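Local coordinates for protein triacylglycerol lipase (Clostridium botulinum, PDB 5AH1) that hydrolyses synthetic polyesters as a zinc-binding alpha/beta-hydrolase and probably cleaves the ester bonds of triacylglycerols, at residues A[184-189]-A[228-233]; A[361-366]-A[381-386]; A[393-398]-A[413-418]. All coordinates share one frame; numbering follows the deposited sequence.

Contact 1 of 3, residues A[184-189]-A[228-233]; sequences GGQTIR and STPNDG
Gln186 reaches from its helix across Pro230, the two side chains crossing at about a right angle, with OE1 3.9 Å from Pro230 CG and NE2 3.3 Å from Pro230 O at an angle too poor for a hydrogen bond. The chain runs straight beyond CG (chi2 177°), carrying NE2 to a bonded water at 3.0 Å. That water also accepts from Arg189 NH1 and donates to Asn231 O at 2.7 Å, joining helix and loop by three bonds; the main polar partner of the Gln186 amide is Asn128. Asn231 adds a direct link. Its OD1 takes a bent hydrogen bond from Arg189 NH1 (3.0 Å, 139° at the hydrogen), with the guanidinium and amide planes 62° apart, while Arg189 NH2 is held by Asn317. Thr229 packs flush on the helix, placing OG1 3.4 Å from Gly185 CA and the methyl CG2 3.6 Å from Gln186 N, and its OG1 bonds to Ser182 O. Gly184 and Ser182 probably belong to the nucleophile elbow (GxSxG) expected of an alpha/beta-hydrolase. The contact joins the start of helix 183-197, which follows strand 176-181, to the loop leaving the adjacent parallel strand 221-227, with helix 310-317 packed against Gln186.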
# COMPACT_ATOMS: atom_id res chain seq x y z
N GLY A 184 0.09 -0.90 -1.09
CA GLY A 184 1.05 -0.43 -2.08
C GLY A 184 2.41 -1.13 -1.97
O GLY A 184 3.03 -1.39 -2.98
N GLY A 185 2.80 -1.50 -0.75
CA GLY A 185 4.04 -2.22 -0.55
C GLY A 185 4.02 -3.63 -1.13
O GLY A 185 5.00 -4.09 -1.72
N GLN A 186 2.90 -4.34 -1.00
CA GLN A 186 2.75 -5.63 -1.66
C GLN A 186 2.76 -5.46 -3.17
O GLN A 186 3.37 -6.25 -3.90
CB GLN A 186 1.44 -6.31 -1.26
CG GLN A 186 1.34 -6.82 0.15
CD GLN A 186 -0.04 -7.38 0.40
OE1 GLN A 186 -1.04 -6.67 0.20
NE2 GLN A 186 -0.12 -8.65 0.78
N THR A 187 2.06 -4.43 -3.65
CA THR A 187 1.96 -4.20 -5.09
C THR A 187 3.33 -3.92 -5.71
O THR A 187 3.64 -4.44 -6.78
CB THR A 187 1.02 -3.04 -5.38
OG1 THR A 187 -0.29 -3.35 -4.86
CG2 THR A 187 0.92 -2.76 -6.88
N ILE A 188 4.17 -3.11 -5.06
CA ILE A 188 5.49 -2.80 -5.63
C ILE A 188 6.45 -3.97 -5.54
O ILE A 188 7.28 -4.17 -6.43
CB ILE A 188 6.12 -1.48 -5.04
CG1 ILE A 188 6.37 -1.59 -3.54
CG2 ILE A 188 5.20 -0.31 -5.36
CD1 ILE A 188 7.13 -0.40 -2.96
N ARG A 189 6.31 -4.81 -4.51
CA ARG A 189 7.08 -6.05 -4.45
C ARG A 189 6.74 -6.92 -5.65
O ARG A 189 7.59 -7.53 -6.27
CB ARG A 189 6.82 -6.81 -3.16
CG ARG A 189 7.46 -6.23 -1.89
CD ARG A 189 6.93 -6.91 -0.63
NE ARG A 189 7.00 -8.37 -0.77
CZ ARG A 189 6.09 -9.22 -0.32
NH1 ARG A 189 5.10 -8.78 0.45
NH2 ARG A 189 6.20 -10.50 -0.61
N SER A 228 4.01 0.72 6.44
CA SER A 228 2.75 0.24 7.01
C SER A 228 2.14 -0.90 6.19
O SER A 228 0.91 -1.05 6.11
CB SER A 228 1.73 1.37 7.12
OG SER A 228 2.29 2.55 7.67
N THR A 229 2.99 -1.70 5.58
CA THR A 229 2.53 -2.69 4.61
C THR A 229 2.21 -4.04 5.26
O THR A 229 3.00 -4.53 6.08
CB THR A 229 3.58 -2.88 3.51
OG1 THR A 229 3.67 -1.68 2.75
CG2 THR A 229 3.25 -4.05 2.55
N PRO A 230 1.07 -4.64 4.89
CA PRO A 230 0.76 -6.01 5.35
C PRO A 230 1.58 -7.05 4.58
O PRO A 230 1.06 -7.79 3.75
CB PRO A 230 -0.72 -6.13 5.06
CG PRO A 230 -0.93 -5.28 3.84
CD PRO A 230 -0.00 -4.10 4.04
N ASN A 231 2.88 -7.07 4.82
CA ASN A 231 3.73 -8.01 4.10
C ASN A 231 3.39 -9.48 4.42
O ASN A 231 3.61 -10.36 3.59
CB ASN A 231 5.21 -7.72 4.34
CG ASN A 231 5.73 -6.53 3.53
OD1 ASN A 231 5.60 -6.51 2.31
ND2 ASN A 231 6.35 -5.57 4.20
N ASP A 232 2.84 -9.70 5.62
CA ASP A 232 2.26 -10.99 6.01
C ASP A 232 0.74 -10.90 6.18
O ASP A 232 0.16 -11.73 6.86
CB ASP A 232 2.91 -11.51 7.30
CG ASP A 232 4.33 -11.98 7.10
OD1 ASP A 232 4.65 -12.51 6.01
OD2 ASP A 232 5.11 -11.85 8.07
N GLY A 233 0.10 -9.94 5.53
CA GLY A 233 -1.34 -9.76 5.66
C GLY A 233 -1.71 -8.96 6.90
O GLY A 233 -0.86 -8.53 7.69
O HOH W 1 2.44 -10.20 1.11

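Contact 2 of 3, residues A[361-366]-A[381-386]; sequences NLMGRY and FPNDGV
Gly364 O sits over one face of the Phe381 ring, offset toward the rim and 3.2 Å from CG, its C=O bond running across the ring rather than at it, so that a backbone oxygen packs close on aromatic carbon. Arg365 CA lies over the same face in a CH-pi contact, 4.2 Å from the ring centroid and 17° off its normal. A third backbone group meets the ring at its edge: Tyr366 O lies in the ring plane, 3.4 Å from Phe381 CE1. The chain leaving the helix therefore lines one face and part of the edge of the phenyl ring with backbone atoms. Gly364 CA also makes a CA-H...O contact with Phe381 O, at 3.5 Å.

Met363 does the reaching on the helical side. Its chain is extended to SD and then turns at chi3 (-77°), bringing CE to 3.5 Å from Gly385 O and SD against Val386 O, while its CB faces the Asn383 amide. That amide is fixed at both ends: ND2 donates to Phe381 O and also to Ala360 O, and OD1 receives Gly385 N on an in-plane lone pair at 2.8 Å. The latter bond closes an Asx turn, and Asp384 OD1 closes a second by accepting from Val386 N. Asp384 OD2 bonds to His426 ND1, a pairing consistent with the acid and histidine of an alpha/beta-hydrolase catalytic triad.

The contact seats the C-terminal end of helix 357-363 on the loop that leads toward strand 403-405. Helix 235-239 meets Met363 and Tyr366, and strand 345-347 of the small antiparallel hairpin packs against Asn361, Phe381 and Pro382.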
# COMPACT_ATOMS: atom_id res chain seq x y z
N ASN A 361 -8.73 -2.51 18.26
CA ASN A 361 -9.08 -3.31 19.42
C ASN A 361 -9.45 -4.74 19.01
O ASN A 361 -9.10 -5.69 19.72
CB ASN A 361 -10.17 -2.61 20.24
CG ASN A 361 -9.68 -1.27 20.82
OD1 ASN A 361 -8.46 -1.04 20.93
ND2 ASN A 361 -10.60 -0.38 21.17
N LEU A 362 -10.12 -4.92 17.88
CA LEU A 362 -10.40 -6.28 17.43
C LEU A 362 -9.14 -7.03 17.00
O LEU A 362 -8.94 -8.17 17.38
CB LEU A 362 -11.47 -6.31 16.32
CG LEU A 362 -12.91 -6.05 16.80
CD1 LEU A 362 -13.89 -6.42 15.72
CD2 LEU A 362 -13.28 -6.80 18.10
N MET A 363 -8.27 -6.40 16.22
CA MET A 363 -7.00 -7.03 15.90
C MET A 363 -6.19 -7.30 17.17
O MET A 363 -5.48 -8.29 17.27
CB MET A 363 -6.16 -6.14 14.99
CG MET A 363 -6.48 -6.24 13.52
SD MET A 363 -5.30 -5.30 12.50
CE MET A 363 -5.95 -3.73 12.85
N GLY A 364 -6.31 -6.40 18.14
CA GLY A 364 -5.53 -6.47 19.36
C GLY A 364 -5.91 -7.61 20.30
O GLY A 364 -5.26 -7.80 21.33
N ARG A 365 -6.94 -8.37 19.94
CA ARG A 365 -7.31 -9.55 20.73
C ARG A 365 -7.65 -10.74 19.85
O ARG A 365 -8.22 -11.73 20.33
CB ARG A 365 -8.48 -9.23 21.64
CG ARG A 365 -9.80 -8.97 20.92
CD ARG A 365 -10.83 -8.37 21.88
NE ARG A 365 -10.33 -7.10 22.39
CZ ARG A 365 -10.72 -6.53 23.52
NH1 ARG A 365 -11.63 -7.12 24.28
NH2 ARG A 365 -10.18 -5.37 23.88
N TYR A 366 -7.30 -10.66 18.57
CA TYR A 366 -7.63 -11.72 17.62
C TYR A 366 -6.52 -12.76 17.53
O TYR A 366 -5.39 -12.46 17.13
CB TYR A 366 -7.90 -11.14 16.24
CG TYR A 366 -8.30 -12.17 15.20
CD1 TYR A 366 -9.61 -12.59 15.08
CD2 TYR A 366 -7.37 -12.72 14.35
CE1 TYR A 366 -9.98 -13.54 14.14
CE2 TYR A 366 -7.72 -13.65 13.39
CZ TYR A 366 -9.02 -14.06 13.29
OH TYR A 366 -9.37 -14.97 12.32
N PHE A 381 -0.87 -9.04 18.09
CA PHE A 381 -1.80 -8.06 18.64
C PHE A 381 -1.44 -6.58 18.37
O PHE A 381 -2.33 -5.79 18.03
CB PHE A 381 -2.02 -8.26 20.14
CG PHE A 381 -2.70 -9.56 20.52
CD1 PHE A 381 -3.33 -10.40 19.61
CD2 PHE A 381 -2.69 -9.95 21.85
CE1 PHE A 381 -3.94 -11.59 20.04
CE2 PHE A 381 -3.28 -11.11 22.27
CZ PHE A 381 -3.90 -11.93 21.36
N PRO A 382 -0.17 -6.17 18.57
CA PRO A 382 0.13 -4.75 18.33
C PRO A 382 -0.16 -4.36 16.88
O PRO A 382 0.12 -5.12 15.95
CB PRO A 382 1.63 -4.65 18.66
CG PRO A 382 1.86 -5.76 19.66
CD PRO A 382 0.96 -6.88 19.18
N ASN A 383 -0.68 -3.15 16.70
CA ASN A 383 -1.04 -2.71 15.35
C ASN A 383 -1.08 -1.18 15.25
O ASN A 383 -0.79 -0.48 16.22
CB ASN A 383 -2.36 -3.38 14.92
CG ASN A 383 -3.56 -2.94 15.74
OD1 ASN A 383 -4.11 -1.86 15.51
ND2 ASN A 383 -3.96 -3.76 16.71
N ASP A 384 -1.40 -0.70 14.05
CA ASP A 384 -1.49 0.74 13.78
C ASP A 384 -2.91 1.18 13.43
O ASP A 384 -3.12 2.26 12.88
CB ASP A 384 -0.52 1.14 12.65
CG ASP A 384 -0.91 0.56 11.30
OD1 ASP A 384 -1.96 -0.12 11.21
OD2 ASP A 384 -0.15 0.76 10.33
N GLY A 385 -3.88 0.32 13.76
CA GLY A 385 -5.28 0.54 13.43
C GLY A 385 -5.76 -0.26 12.23
O GLY A 385 -6.96 -0.50 12.08
N VAL A 386 -4.83 -0.68 11.37
CA VAL A 386 -5.17 -1.37 10.12
C VAL A 386 -4.34 -2.64 9.90
O VAL A 386 -4.88 -3.64 9.44
CB VAL A 386 -5.09 -0.41 8.90
CG1 VAL A 386 -5.47 -1.12 7.62
CG2 VAL A 386 -6.00 0.78 9.11

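Contact 3 of 3, residues A[393-398]-A[413-418]; sequences DGPKLG and GQWNAM
Pro395 lays its CD against the NE1-CE2 bond of the Trp415 indole, 3.4 Å from each of the two atoms, the two side chains crossing at about a right angle. CG follows at 3.8 Å from NE1, so the proline bears on the pyrrole side of the ring system, and CD extends the overlap to CZ2. Immediately before it, Gly394 CA sits over the centre of the indole, 4.2 Å from Trp415 CD2. This approach puts main chain straight onto the aromatic surface, which the absence of a side chain at Gly394 permits. Trp415 NE1 finds its hydrogen-bond acceptor in Asp401 OD2, which helps to fix the rotation of the indole.

Farther along, the link is a light apolar touch: Asp393 CB meets Ala417 CB at 4.1 Å. The Asp393 carboxylate turns back to its own segment, its CG between the backbone N and the carbonyl carbon (chi1 65°), and its OD1 takes Lys396 NZ on the syn lone pair in a 2.8 Å salt bridge. The same ammonium donates to Gly394 O at 3.0 Å and has a second carboxylate in Asp232, which probably favours its charged form. These bonds close the loop on itself beside Gly394 and Pro395.

The contact lays an irregular loop over strand 415-417 of the central parallel sheet. That strand runs between 327-331, where Ser330 bonds to Asp393 O and Tyr328 meets the indole, and the outermost 403-405, whose Ile403 also touches Trp415; helix 310-317 packs against Pro395 through Asn317.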
# COMPACT_ATOMS: atom_id res chain seq x y z
N ASP A 393 7.43 -5.60 8.78
CA ASP A 393 8.87 -5.53 8.54
C ASP A 393 9.33 -6.27 7.29
O ASP A 393 10.46 -6.07 6.84
CB ASP A 393 9.69 -5.96 9.78
CG ASP A 393 9.50 -7.41 10.15
OD1 ASP A 393 8.69 -8.10 9.52
OD2 ASP A 393 10.19 -7.83 11.10
N GLY A 394 8.46 -7.09 6.71
CA GLY A 394 8.81 -7.83 5.52
C GLY A 394 8.07 -9.15 5.51
O GLY A 394 7.50 -9.54 6.53
N PRO A 395 8.07 -9.81 4.36
CA PRO A 395 7.37 -11.09 4.24
C PRO A 395 8.13 -12.18 5.00
O PRO A 395 9.36 -12.29 4.85
CB PRO A 395 7.39 -11.34 2.73
CG PRO A 395 8.66 -10.65 2.27
CD PRO A 395 8.72 -9.40 3.09
N LYS A 396 7.39 -12.97 5.77
CA LYS A 396 7.91 -14.10 6.53
C LYS A 396 7.07 -15.35 6.29
O LYS A 396 7.63 -16.43 6.10
CB LYS A 396 7.95 -13.75 8.03
CG LYS A 396 8.88 -12.58 8.32
CD LYS A 396 8.85 -12.12 9.75
CE LYS A 396 7.55 -11.49 10.20
NZ LYS A 396 7.08 -10.35 9.36
N LEU A 397 5.74 -15.22 6.28
CA LEU A 397 4.87 -16.35 5.95
C LEU A 397 5.16 -16.79 4.54
O LEU A 397 5.07 -16.01 3.60
CB LEU A 397 3.40 -15.95 6.07
CG LEU A 397 2.89 -15.42 7.42
CD1 LEU A 397 1.40 -15.01 7.28
CD2 LEU A 397 3.07 -16.40 8.55
N GLY A 398 5.54 -18.05 4.37
CA GLY A 398 5.82 -18.59 3.06
C GLY A 398 7.00 -17.97 2.33
O GLY A 398 7.10 -18.17 1.11
N GLY A 413 19.38 -6.68 -1.69
CA GLY A 413 18.84 -8.02 -1.85
C GLY A 413 18.12 -8.61 -0.65
O GLY A 413 17.78 -9.79 -0.65
N GLN A 414 17.86 -7.78 0.36
CA GLN A 414 17.19 -8.23 1.56
C GLN A 414 16.49 -7.04 2.21
O GLN A 414 16.69 -5.90 1.79
CB GLN A 414 18.20 -8.89 2.51
CG GLN A 414 19.30 -7.98 3.01
CD GLN A 414 20.26 -8.77 3.85
OE1 GLN A 414 20.88 -9.72 3.38
NE2 GLN A 414 20.35 -8.43 5.12
N TRP A 415 15.69 -7.30 3.22
CA TRP A 415 14.93 -6.26 3.92
C TRP A 415 15.75 -5.59 5.01
O TRP A 415 16.23 -6.24 5.93
CB TRP A 415 13.65 -6.86 4.52
CG TRP A 415 12.73 -7.31 3.45
CD1 TRP A 415 12.71 -8.52 2.84
CD2 TRP A 415 11.75 -6.51 2.80
NE1 TRP A 415 11.76 -8.54 1.84
CE2 TRP A 415 11.14 -7.31 1.82
CE3 TRP A 415 11.29 -5.20 2.98
CZ2 TRP A 415 10.14 -6.83 0.99
CZ3 TRP A 415 10.30 -4.72 2.17
CH2 TRP A 415 9.72 -5.53 1.19
N ASN A 416 15.85 -4.28 4.90
CA ASN A 416 16.47 -3.40 5.89
C ASN A 416 15.27 -2.87 6.68
O ASN A 416 14.56 -1.97 6.22
CB ASN A 416 17.24 -2.27 5.23
CG ASN A 416 18.41 -2.76 4.40
OD1 ASN A 416 19.56 -2.71 4.84
ND2 ASN A 416 18.15 -3.18 3.18
N ALA A 417 15.01 -3.49 7.83
CA ALA A 417 13.86 -3.15 8.66
C ALA A 417 14.21 -1.94 9.52
O ALA A 417 15.05 -2.01 10.41
CB ALA A 417 13.43 -4.35 9.52
N MET A 418 13.58 -0.81 9.19
CA MET A 418 14.01 0.48 9.71
C MET A 418 13.39 0.76 11.09
O MET A 418 12.47 0.06 11.52
CB MET A 418 13.69 1.58 8.68
CG MET A 418 14.30 1.29 7.32
SD MET A 418 16.11 1.19 7.35
CE MET A 418 16.56 2.90 7.63

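From the N terminus, contact 1 closes first, returning the chain after strand 221-227 to the helix that follows strand 176-181. Contact 2 closes a short irregular excursion after helix 357-363, and contact 3 then spans the edge strand 403-405 before reaching 415-417. The three loops follow in series, with neither nesting nor crossing. In space, contacts 1 and 3 adjoin, their centres about 10 Å apart, through a probable hydrogen bond from Leu397 N to Asp232 OD1 and the packing of Asn231 on Gly394. Contact 2 touches contact 1 where Asp384 packs on Ser228, but stays clear of contact 3. Together they tie central strands, the edge of the sheet and the loops that follow the strands.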